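Local coordinates for piwi domain-containing protein (Vanderwaltozyma polyspora, PDB 5THE) that probably binds a guide RNA through its Piwi-containing C-terminal lobe, as Argonautes do, to select RNA targets for cleavage, at residues H55-H67 and L475-K487. Sequence-based numbering, arbitrary orientation.
Sequences HEESKGNWNMKGH and LCYIFGRSTTSVK. With nucleotides of chain B.
The indole of Trp62 lies against the backbone of Thr483 and Thr484: on one face Thr483 O sits over the ring centre, 3.2 Å above its plane, with Thr484 N displaced toward the rim. On the same face Thr483 CB makes a CH-pi contact with the five-membered ring, 3.8 Å from its centroid. With chi1 at 61°, Trp62 CG stands between its own N and carbonyl carbon, folding the indole back beneath the carbonyl that its own N-H grips, Trp62 N to Thr483 O at 2.8 Å and nearly straight (165°). Tyr477 touches the far end of the indole, CD2 to Trp62 CZ3 at 4.1 Å, and takes Ser485 CB over its own ring; its CE2 comes 3.6 Å from Gly60 CA. Ser485 N bonds Gly60 O from above the carbonyl plane, completing a single beta bridge between Asn61 and Thr484. The bridge ties the loop ahead of strand 77-85 to the Piwi-domain loop that holds the RNA backbone: Arg481 NE and NH2 bond OP1 of A4 of chain B, which lies in plane at the guanidinium edge, with OP1 of A3 of chain B over one face, and Lys487 N bonds OP1 of A5 of chain B. Cutting Trp62 back to alanine removes the surface under Thr483 O and CB, and the gap is likely to let Tyr477 shift. Thr484 works on both sides, its CA making a CA-H...O contact with Gly60 O at 3.1 Å while OG1 hydrogen-bonds O2' of A4 of chain B at 2.7 Å. One water donates to both Gly60 O and Ser485 O.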
ATOM      1  N   HIS A  55      -7.703 -11.126  24.927  1.00 25.23           N
ATOM      2  CA  HIS A  55      -7.032  -9.835  24.849  1.00 23.63           C
ATOM      3  C   HIS A  55      -6.074  -9.806  23.663  1.00 25.63           C
ATOM      4  O   HIS A  55      -5.964  -8.792  22.969  1.00 26.56           O
ATOM      5  CB  HIS A  55      -6.298  -9.547  26.162  1.00 25.75           C
ATOM      6  CG  HIS A  55      -5.574  -8.233  26.181  1.00 27.80           C
ATOM      7  ND1 HIS A  55      -6.226  -7.023  26.261  1.00 29.38           N
ATOM      8  CD2 HIS A  55      -4.252  -7.944  26.140  1.00 24.35           C
ATOM      9  CE1 HIS A  55      -5.338  -6.045  26.267  1.00 27.60           C
ATOM     10  NE2 HIS A  55      -4.132  -6.578  26.195  1.00 28.19           N
ATOM     11  N   GLU A  56      -5.424 -10.942  23.378  1.00 23.90           N
ATOM     12  CA  GLU A  56      -4.390 -10.988  22.350  1.00 30.08           C
ATOM     13  C   GLU A  56      -4.940 -10.698  20.956  1.00 27.34           C
ATOM     14  O   GLU A  56      -4.197 -10.237  20.086  1.00 21.77           O
ATOM     15  CB  GLU A  56      -3.708 -12.357  22.366  1.00 25.81           C
ATOM     16  CG  GLU A  56      -4.615 -13.503  21.944  1.00 27.35           C
ATOM     17  CD  GLU A  56      -5.563 -13.961  23.033  1.00 34.35           C
ATOM     18  OE1 GLU A  56      -5.475 -13.442  24.169  1.00 35.35           O
ATOM     19  OE2 GLU A  56      -6.399 -14.851  22.744  1.00 37.33           O
ATOM     20  N   GLU A  57      -6.226 -10.956  20.714  1.00 26.37           N
ATOM     21  CA  GLU A  57      -6.742 -10.773  19.361  1.00 27.91           C
ATOM     22  C   GLU A  57      -6.823  -9.315  18.969  1.00 28.35           C
ATOM     23  O   GLU A  57      -7.100  -9.022  17.802  1.00 32.80           O
ATOM     24  CB  GLU A  57      -8.111 -11.430  19.218  1.00 24.86           C
ATOM     25  CG  GLU A  57      -8.087 -12.871  19.680  1.00 23.65           C
ATOM     26  CD  GLU A  57      -9.327 -13.640  19.285  1.00 26.20           C
ATOM     27  OE1 GLU A  57      -9.344 -14.868  19.486  1.00 27.17           O
ATOM     28  OE2 GLU A  57     -10.281 -13.017  18.787  1.00 27.18           O
ATOM     29  N   SER A  58      -6.544  -8.410  19.897  1.00 25.37           N
ATOM     30  CA  SER A  58      -6.566  -6.987  19.616  1.00 26.66           C
ATOM     31  C   SER A  58      -5.206  -6.452  19.186  1.00 20.62           C
ATOM     32  O   SER A  58      -5.135  -5.323  18.711  1.00 23.88           O
ATOM     33  CB  SER A  58      -7.072  -6.213  20.851  1.00 28.11           C
ATOM     34  OG  SER A  58      -6.091  -6.130  21.866  1.00 31.51           O
ATOM     35  N   LYS A  59      -4.128  -7.220  19.343  1.00 22.98           N
ATOM     36  CA  LYS A  59      -2.834  -6.760  18.846  1.00 17.97           C
ATOM     37  C   LYS A  59      -2.872  -6.689  17.318  1.00 21.58           C
ATOM     38  O   LYS A  59      -3.190  -7.677  16.650  1.00 26.99           O
ATOM     39  CB  LYS A  59      -1.711  -7.685  19.302  1.00 17.37           C
ATOM     40  CG  LYS A  59      -0.328  -7.101  18.981  1.00 23.14           C
ATOM     41  CD  LYS A  59       0.799  -8.018  19.456  1.00 21.70           C
ATOM     42  CE  LYS A  59       2.151  -7.358  19.234  1.00 21.45           C
ATOM     43  NZ  LYS A  59       3.284  -8.275  19.605  1.00 21.99           N
ATOM     44  N   GLY A  60      -2.574  -5.514  16.765  1.00 19.44           N
ATOM     45  CA  GLY A  60      -2.612  -5.371  15.319  1.00 19.94           C
ATOM     46  C   GLY A  60      -3.998  -5.522  14.738  1.00 23.30           C
ATOM     47  O   GLY A  60      -4.146  -5.973  13.601  1.00 26.03           O
ATOM     48  N   ASN A  61      -5.033  -5.155  15.491  1.00 23.11           N
ATOM     49  CA  ASN A  61      -6.401  -5.487  15.094  1.00 21.24           C
ATOM     50  C   ASN A  61      -7.297  -4.581  15.941  1.00 26.70           C
ATOM     51  O   ASN A  61      -7.686  -4.947  17.045  1.00 28.45           O
ATOM     52  CB  ASN A  61      -6.712  -6.959  15.334  1.00 18.58           C
ATOM     53  CG  ASN A  61      -8.133  -7.363  14.912  1.00 27.07           C
ATOM     54  OD1 ASN A  61      -8.724  -8.255  15.499  1.00 28.76           O
ATOM     55  ND2 ASN A  61      -8.668  -6.717  13.936  1.00 20.50           N
ATOM     56  N   TRP A  62      -7.589  -3.400  15.419  1.00 21.73           N
ATOM     57  CA  TRP A  62      -8.406  -2.440  16.157  1.00 25.44           C
ATOM     58  C   TRP A  62      -9.611  -2.081  15.291  1.00 26.42           C
ATOM     59  O   TRP A  62      -9.860  -2.700  14.258  1.00 26.31           O
ATOM     60  CB  TRP A  62      -7.574  -1.211  16.560  1.00 19.95           C
ATOM     61  CG  TRP A  62      -7.022  -0.458  15.372  1.00 23.92           C
ATOM     62  CD1 TRP A  62      -7.596   0.608  14.729  1.00 18.38           C
ATOM     63  CD2 TRP A  62      -5.803  -0.739  14.673  1.00 21.66           C
ATOM     64  NE1 TRP A  62      -6.801   1.005  13.675  1.00 20.76           N
ATOM     65  CE2 TRP A  62      -5.699   0.196  13.620  1.00 22.16           C
ATOM     66  CE3 TRP A  62      -4.794  -1.698  14.830  1.00 22.32           C
ATOM     67  CZ2 TRP A  62      -4.624   0.208  12.742  1.00 28.20           C
ATOM     68  CZ3 TRP A  62      -3.726  -1.684  13.953  1.00 22.06           C
ATOM     69  CH2 TRP A  62      -3.651  -0.740  12.922  1.00 25.26           C
ATOM     70  N   ASN A  63     -10.372  -1.085  15.730  1.00 32.50           N
ATOM     71  CA  ASN A  63     -11.450  -0.564  14.906  1.00 39.42           C
ATOM     72  C   ASN A  63     -11.581   0.924  15.190  1.00 37.18           C
ATOM     73  O   ASN A  63     -11.046   1.441  16.172  1.00 38.93           O
ATOM     74  CB  ASN A  63     -12.762  -1.305  15.159  1.00 40.89           C
ATOM     75  CG  ASN A  63     -13.289  -1.064  16.532  1.00 47.63           C
ATOM     76  OD1 ASN A  63     -13.997  -0.095  16.764  1.00 54.74           O
ATOM     77  ND2 ASN A  63     -12.927  -1.926  17.467  1.00 54.75           N
ATOM     78  N   MET A  64     -12.293   1.613  14.301  1.00 38.29           N
ATOM     79  CA  MET A  64     -12.381   3.066  14.357  1.00 35.51           C
ATOM     80  C   MET A  64     -13.436   3.574  15.333  1.00 33.49           C
ATOM     81  O   MET A  64     -13.459   4.774  15.598  1.00 32.10           O
ATOM     82  CB  MET A  64     -12.659   3.628  12.955  1.00 31.51           C
ATOM     83  CG  MET A  64     -11.422   3.729  12.081  1.00 29.24           C
ATOM     84  SD  MET A  64     -10.083   4.601  12.929  1.00 35.82           S
ATOM     85  CE  MET A  64     -10.677   6.300  12.995  1.00 30.97           C
ATOM     86  N   LYS A  65     -14.290   2.705  15.878  1.00 31.68           N
ATOM     87  CA  LYS A  65     -15.370   3.155  16.754  1.00 34.78           C
ATOM     88  C   LYS A  65     -14.837   4.045  17.873  1.00 34.60           C
ATOM     89  O   LYS A  65     -13.911   3.673  18.600  1.00 35.12           O
ATOM     90  CB  LYS A  65     -16.110   1.947  17.342  1.00 38.26           C
ATOM     91  CG  LYS A  65     -17.266   2.311  18.266  1.00 48.74           C
ATOM     92  CD  LYS A  65     -18.217   1.130  18.451  1.00 60.82           C
ATOM     93  CE  LYS A  65     -19.356   1.474  19.405  1.00 65.30           C
ATOM     94  NZ  LYS A  65     -18.836   1.897  20.733  1.00 66.92           N
ATOM     95  N   GLY A  66     -15.415   5.240  17.992  1.00 34.71           N
ATOM     96  CA  GLY A  66     -14.953   6.197  18.976  1.00 32.28           C
ATOM     97  C   GLY A  66     -13.687   6.937  18.610  1.00 36.36           C
ATOM     98  O   GLY A  66     -13.229   7.767  19.398  1.00 37.75           O
ATOM     99  N   HIS A  67     -13.107   6.678  17.446  1.00 33.82           N
ATOM    100  CA  HIS A  67     -11.895   7.360  17.030  1.00 30.90           C
ATOM    101  C   HIS A  67     -12.174   8.217  15.808  1.00 30.27           C
ATOM    102  O   HIS A  67     -13.180   8.048  15.117  1.00 29.17           O
ATOM    103  CB  HIS A  67     -10.784   6.357  16.700  1.00 32.96           C
ATOM    104  CG  HIS A  67     -10.414   5.472  17.843  1.00 40.00           C
ATOM    105  ND1 HIS A  67     -10.009   5.967  19.063  1.00 38.56           N
ATOM    106  CD2 HIS A  67     -10.386   4.120  17.954  1.00 39.99           C
ATOM    107  CE1 HIS A  67      -9.744   4.960  19.876  1.00 40.77           C
ATOM    108  NE2 HIS A  67      -9.964   3.829  19.228  1.00 42.04           N
ATOM    109  N   LEU A 475       6.164  -0.740  10.301  1.00 23.96           N
ATOM    110  CA  LEU A 475       5.573  -0.289   9.053  1.00 23.29           C
ATOM    111  C   LEU A 475       4.370  -1.126   8.640  1.00 20.70           C
ATOM    112  O   LEU A 475       3.633  -0.713   7.742  1.00 21.85           O
ATOM    113  CB  LEU A 475       6.627  -0.288   7.953  1.00 24.75           C
ATOM    114  CG  LEU A 475       7.595   0.890   7.992  1.00 22.20           C
ATOM    115  CD1 LEU A 475       8.698   0.687   6.983  1.00 21.45           C
ATOM    116  CD2 LEU A 475       6.836   2.155   7.703  1.00 27.58           C
ATOM    117  N   CYS A 476       4.157  -2.275   9.279  1.00 22.61           N
ATOM    118  CA  CYS A 476       2.964  -3.078   9.045  1.00 21.78           C
ATOM    119  C   CYS A 476       1.720  -2.482   9.685  1.00 24.71           C
ATOM    120  O   CYS A 476       0.610  -2.865   9.312  1.00 26.85           O
ATOM    121  CB  CYS A 476       3.198  -4.497   9.563  1.00 18.81           C
ATOM    122  SG  CYS A 476       4.438  -5.388   8.570  1.00 21.56           S
ATOM    123  N   TYR A 477       1.878  -1.530  10.594  1.00 24.74           N
ATOM    124  CA  TYR A 477       0.763  -0.941  11.312  1.00 20.57           C
ATOM    125  C   TYR A 477       0.259   0.357  10.690  1.00 22.26           C
ATOM    126  O   TYR A 477      -0.645   0.973  11.250  1.00 28.21           O
ATOM    127  CB  TYR A 477       1.159  -0.690  12.777  1.00 22.83           C
ATOM    128  CG  TYR A 477       1.248  -1.946  13.612  1.00 23.72           C
ATOM    129  CD1 TYR A 477       2.265  -2.887  13.396  1.00 21.00           C
ATOM    130  CD2 TYR A 477       0.316  -2.200  14.612  1.00 23.59           C
ATOM    131  CE1 TYR A 477       2.352  -4.033  14.160  1.00 22.22           C
ATOM    132  CE2 TYR A 477       0.393  -3.347  15.386  1.00 19.96           C
ATOM    133  CZ  TYR A 477       1.415  -4.252  15.152  1.00 25.07           C
ATOM    134  OH  TYR A 477       1.481  -5.382  15.910  1.00 25.68           O
ATOM    135  N   ILE A 478       0.802   0.795   9.553  1.00 23.43           N
ATOM    136  CA  ILE A 478       0.292   2.021   8.956  1.00 26.42           C
ATOM    137  C   ILE A 478      -0.153   1.785   7.520  1.00 24.49           C
ATOM    138  O   ILE A 478       0.078   2.619   6.640  1.00 31.43           O
ATOM    139  CB  ILE A 478       1.322   3.163   9.028  1.00 35.73           C
ATOM    140  CG1 ILE A 478       2.682   2.712   8.523  1.00 39.94           C
ATOM    141  CG2 ILE A 478       1.433   3.692  10.447  1.00 47.43           C
ATOM    142  CD1 ILE A 478       3.712   3.774   8.655  1.00 46.78           C
ATOM    143  N   PHE A 479      -0.786   0.653   7.264  1.00 21.20           N
ATOM    144  CA  PHE A 479      -1.473   0.461   5.993  1.00 21.40           C
ATOM    145  C   PHE A 479      -2.818   1.176   6.095  1.00 19.35           C
ATOM    146  O   PHE A 479      -3.722   0.720   6.804  1.00 27.27           O
ATOM    147  CB  PHE A 479      -1.620  -1.024   5.701  1.00 18.30           C
ATOM    148  CG  PHE A 479      -2.219  -1.325   4.367  1.00 24.38           C
ATOM    149  CD1 PHE A 479      -1.552  -0.989   3.198  1.00 23.49           C
ATOM    150  CD2 PHE A 479      -3.437  -1.979   4.279  1.00 24.88           C
ATOM    151  CE1 PHE A 479      -2.091  -1.301   1.967  1.00 24.64           C
ATOM    152  CE2 PHE A 479      -3.988  -2.280   3.053  1.00 22.89           C
ATOM    153  CZ  PHE A 479      -3.320  -1.941   1.889  1.00 21.54           C
ATOM    154  N   GLY A 480      -2.945   2.309   5.416  1.00 20.97           N
ATOM    155  CA  GLY A 480      -3.979   3.270   5.760  1.00 18.87           C
ATOM    156  C   GLY A 480      -5.404   2.867   5.414  1.00 20.65           C
ATOM    157  O   GLY A 480      -6.328   3.585   5.816  1.00 22.47           O
ATOM    158  N   ARG A 481      -5.624   1.760   4.698  1.00 22.04           N
ATOM    159  CA  ARG A 481      -6.996   1.338   4.423  1.00 25.37           C
ATOM    160  C   ARG A 481      -7.450   0.143   5.259  1.00 26.20           C
ATOM    161  O   ARG A 481      -8.530  -0.403   5.010  1.00 18.35           O
ATOM    162  CB  ARG A 481      -7.185   1.055   2.927  1.00 23.93           C
ATOM    163  CG  ARG A 481      -6.686  -0.289   2.424  1.00 21.13           C
ATOM    164  CD  ARG A 481      -6.973  -0.461   0.932  1.00 18.46           C
ATOM    165  NE  ARG A 481      -6.584  -1.789   0.469  1.00 23.25           N
ATOM    166  CZ  ARG A 481      -6.509  -2.164  -0.805  1.00 22.92           C
ATOM    167  NH1 ARG A 481      -6.781  -1.308  -1.788  1.00 23.24           N
ATOM    168  NH2 ARG A 481      -6.157  -3.405  -1.095  1.00 21.33           N
ATOM    169  N   SER A 482      -6.696  -0.253   6.279  1.00 22.35           N
ATOM    170  CA  SER A 482      -7.158  -1.308   7.161  1.00 19.54           C
ATOM    171  C   SER A 482      -6.942  -0.883   8.603  1.00 25.64           C
ATOM    172  O   SER A 482      -6.125  -0.009   8.897  1.00 29.09           O
ATOM    173  CB  SER A 482      -6.447  -2.639   6.878  1.00 26.39           C
ATOM    174  OG  SER A 482      -5.132  -2.623   7.399  1.00 38.86           O
ATOM    175  N   THR A 483      -7.713  -1.495   9.502  1.00 22.77           N
ATOM    176  CA  THR A 483      -7.544  -1.292  10.942  1.00 24.20           C
ATOM    177  C   THR A 483      -6.786  -2.454  11.556  1.00 24.03           C
ATOM    178  O   THR A 483      -7.056  -2.893  12.675  1.00 19.39           O
ATOM    179  CB  THR A 483      -8.901  -1.098  11.610  1.00 25.98           C
ATOM    180  OG1 THR A 483      -9.761  -2.207  11.297  1.00 23.41           O
ATOM    181  CG2 THR A 483      -9.548   0.182  11.085  1.00 19.94           C
ATOM    182  N   THR A 484      -5.835  -2.997  10.794  1.00 21.65           N
ATOM    183  CA  THR A 484      -5.059  -4.145  11.223  1.00 24.20           C
ATOM    184  C   THR A 484      -3.611  -3.887  10.869  1.00 26.09           C
ATOM    185  O   THR A 484      -3.315  -3.082   9.986  1.00 21.75           O
ATOM    186  CB  THR A 484      -5.516  -5.427  10.526  1.00 25.17           C
ATOM    187  OG1 THR A 484      -5.327  -5.258   9.119  1.00 20.52           O
ATOM    188  CG2 THR A 484      -7.015  -5.732  10.820  1.00 25.39           C
ATOM    189  N   SER A 485      -2.704  -4.583  11.556  1.00 22.09           N
ATOM    190  CA  SER A 485      -1.350  -4.718  11.037  1.00 25.35           C
ATOM    191  C   SER A 485      -1.371  -5.740   9.900  1.00 23.56           C
ATOM    192  O   SER A 485      -1.944  -6.828  10.039  1.00 25.10           O
ATOM    193  CB  SER A 485      -0.369  -5.127  12.136  1.00 21.36           C
ATOM    194  OG  SER A 485      -0.726  -6.367  12.727  1.00 23.54           O
ATOM    195  N   VAL A 486      -0.780  -5.380   8.763  1.00 20.62           N
ATOM    196  CA  VAL A 486      -0.801  -6.260   7.597  1.00 19.83           C
ATOM    197  C   VAL A 486       0.457  -7.119   7.559  1.00 19.73           C
ATOM    198  O   VAL A 486       1.350  -6.985   8.407  1.00 22.25           O
ATOM    199  CB  VAL A 486      -0.984  -5.448   6.305  1.00 26.00           C
ATOM    200  CG1 VAL A 486      -2.371  -4.816   6.300  1.00 21.88           C
ATOM    201  CG2 VAL A 486       0.092  -4.375   6.189  1.00 18.87           C
ATOM    202  N   LYS A 487       0.534  -8.013   6.574  1.00 18.71           N
ATOM    203  CA  LYS A 487       1.522  -9.080   6.616  1.00 20.27           C
ATOM    204  C   LYS A 487       2.881  -8.643   6.093  1.00 24.98           C
ATOM    205  O   LYS A 487       3.846  -9.406   6.202  1.00 23.57           O
ATOM    206  CB  LYS A 487       1.012 -10.297   5.820  1.00 25.84           C
ATOM    207  CG  LYS A 487       0.745 -10.049   4.318  1.00 31.64           C
ATOM    208  CD  LYS A 487      -0.029 -11.247   3.741  1.00 42.08           C
ATOM    209  CE  LYS A 487      -0.222 -11.164   2.233  1.00 56.05           C
ATOM    210  NZ  LYS A 487      -0.932  -9.928   1.796  1.00 60.23           N
TER
ATOM    211  P     A B   4      -7.135  -5.175   2.282  1.00 23.34           P
ATOM    212  OP1   A B   4      -6.193  -4.267   1.578  1.00 26.22           O
ATOM    213  OP2   A B   4      -8.054  -6.056   1.552  1.00 26.53           O
ATOM    214  O5'   A B   4      -6.295  -6.062   3.301  1.00 25.45           O
ATOM    215  C5'   A B   4      -5.616  -5.443   4.378  1.00 22.47           C
ATOM    216  C4'   A B   4      -5.865  -6.151   5.680  1.00 19.97           C
ATOM    217  O4'   A B   4      -7.266  -6.085   6.028  1.00 23.30           O
ATOM    218  C3'   A B   4      -5.543  -7.632   5.707  1.00 21.09           C
ATOM    219  O3'   A B   4      -4.158  -7.847   5.876  1.00 22.41           O
ATOM    220  C2'   A B   4      -6.397  -8.123   6.871  1.00 24.34           C
ATOM    221  O2'   A B   4      -5.798  -7.767   8.113  1.00 25.47           O
ATOM    222  C1'   A B   4      -7.653  -7.262   6.690  1.00 27.65           C
ATOM    223  N9    A B   4      -8.654  -7.920   5.842  1.00 32.26           N
ATOM    224  C8    A B   4      -8.621  -8.045   4.476  1.00 35.12           C
ATOM    225  N7    A B   4      -9.652  -8.680   3.978  1.00 36.67           N
ATOM    226  C5    A B   4     -10.409  -8.984   5.095  1.00 37.94           C
ATOM    227  C6    A B   4     -11.625  -9.644   5.211  1.00 44.42           C
ATOM    228  N6    A B   4     -12.262 -10.122   4.137  1.00 48.21           N
ATOM    229  N1    A B   4     -12.136  -9.783   6.456  1.00 54.27           N
ATOM    230  C2    A B   4     -11.449  -9.276   7.503  1.00 56.16           C
ATOM    231  N3    A B   4     -10.284  -8.620   7.517  1.00 43.10           N
ATOM    232  C4    A B   4      -9.815  -8.522   6.259  1.00 41.80           C
ATOM    233  P     A B   3     -11.172  -2.892  -0.529  1.00 23.50           P
ATOM    234  OP1   A B   3     -10.100  -2.097  -1.201  1.00 27.49           O
ATOM    235  OP2   A B   3     -11.769  -4.083  -1.205  1.00 22.67           O
ATOM    236  O5'   A B   3     -10.696  -3.333   0.930  1.00 24.31           O
ATOM    237  C5'   A B   3     -10.092  -2.384   1.794  1.00 23.69           C
ATOM    238  C4'   A B   3      -9.986  -2.910   3.198  1.00 25.00           C
ATOM    239  O4'   A B   3     -11.299  -3.061   3.798  1.00 26.09           O
ATOM    240  C3'   A B   3      -9.362  -4.285   3.341  1.00 24.04           C
ATOM    241  O3'   A B   3      -7.961  -4.222   3.269  1.00 26.15           O
ATOM    242  C2'   A B   3      -9.873  -4.727   4.702  1.00 25.10           C
ATOM    243  O2'   A B   3      -9.137  -4.089   5.740  1.00 25.57           O
ATOM    244  C1'   A B   3     -11.296  -4.164   4.676  1.00 25.12           C
ATOM    245  N9    A B   3     -12.199  -5.176   4.130  1.00 28.26           N
ATOM    246  C8    A B   3     -12.393  -5.497   2.803  1.00 25.37           C
ATOM    247  N7    A B   3     -13.226  -6.496   2.641  1.00 32.29           N
ATOM    248  C5    A B   3     -13.586  -6.839   3.931  1.00 28.78           C
ATOM    249  C6    A B   3     -14.437  -7.831   4.401  1.00 39.47           C
ATOM    250  N6    A B   3     -15.098  -8.653   3.566  1.00 46.28           N
ATOM    251  N1    A B   3     -14.577  -7.919   5.741  1.00 45.71           N
ATOM    252  C2    A B   3     -13.889  -7.066   6.529  1.00 47.56           C
ATOM    253  N3    A B   3     -13.037  -6.088   6.203  1.00 31.83           N
ATOM    254  C4    A B   3     -12.943  -6.045   4.866  1.00 34.41           C
ATOM    255  P     A B   5      -3.344  -8.857   4.938  1.00 21.39           P
ATOM    256  OP1   A B   5      -1.927  -8.692   5.371  1.00 22.60           O
ATOM    257  OP2   A B   5      -3.740  -8.662   3.527  1.00 24.23           O
ATOM    258  O5'   A B   5      -3.804 -10.284   5.446  1.00 20.46           O
ATOM    259  C5'   A B   5      -3.581 -10.660   6.794  1.00 21.89           C
ATOM    260  C4'   A B   5      -4.452 -11.824   7.186  1.00 20.39           C
ATOM    261  O4'   A B   5      -5.845 -11.441   7.091  1.00 25.65           O
ATOM    262  C3'   A B   5      -4.335 -13.049   6.293  1.00 15.95           C
ATOM    263  O3'   A B   5      -3.252 -13.862   6.683  1.00 19.56           O
ATOM    264  C2'   A B   5      -5.691 -13.725   6.462  1.00 23.58           C
ATOM    265  O2'   A B   5      -5.738 -14.455   7.677  1.00 26.98           O
ATOM    266  C1'   A B   5      -6.615 -12.520   6.621  1.00 26.39           C
ATOM    267  N9    A B   5      -7.227 -12.128   5.349  1.00 34.23           N
ATOM    268  C8    A B   5      -6.727 -11.314   4.361  1.00 29.59           C
ATOM    269  N7    A B   5      -7.556 -11.180   3.352  1.00 36.78           N
ATOM    270  C5    A B   5      -8.650 -11.955   3.712  1.00 43.74           C
ATOM    271  C6    A B   5      -9.861 -12.219   3.066  1.00 58.18           C
ATOM    272  N6    A B   5     -10.154 -11.704   1.871  1.00 58.55           N
ATOM    273  N1    A B   5     -10.742 -13.035   3.705  1.00 70.29           N
ATOM    274  C2    A B   5     -10.414 -13.542   4.911  1.00 67.86           C
ATOM    275  N3    A B   5      -9.299 -13.357   5.622  1.00 50.54           N
ATOM    276  C4    A B   5      -8.463 -12.550   4.944  1.00 40.70           C
TER
HETATM  277  O   HOH W   1      -3.430  -7.929  11.812  1.00 19.31           O
HETATM  278  O   HOH W   2      -9.831  -4.643  12.669  1.00 41.72           O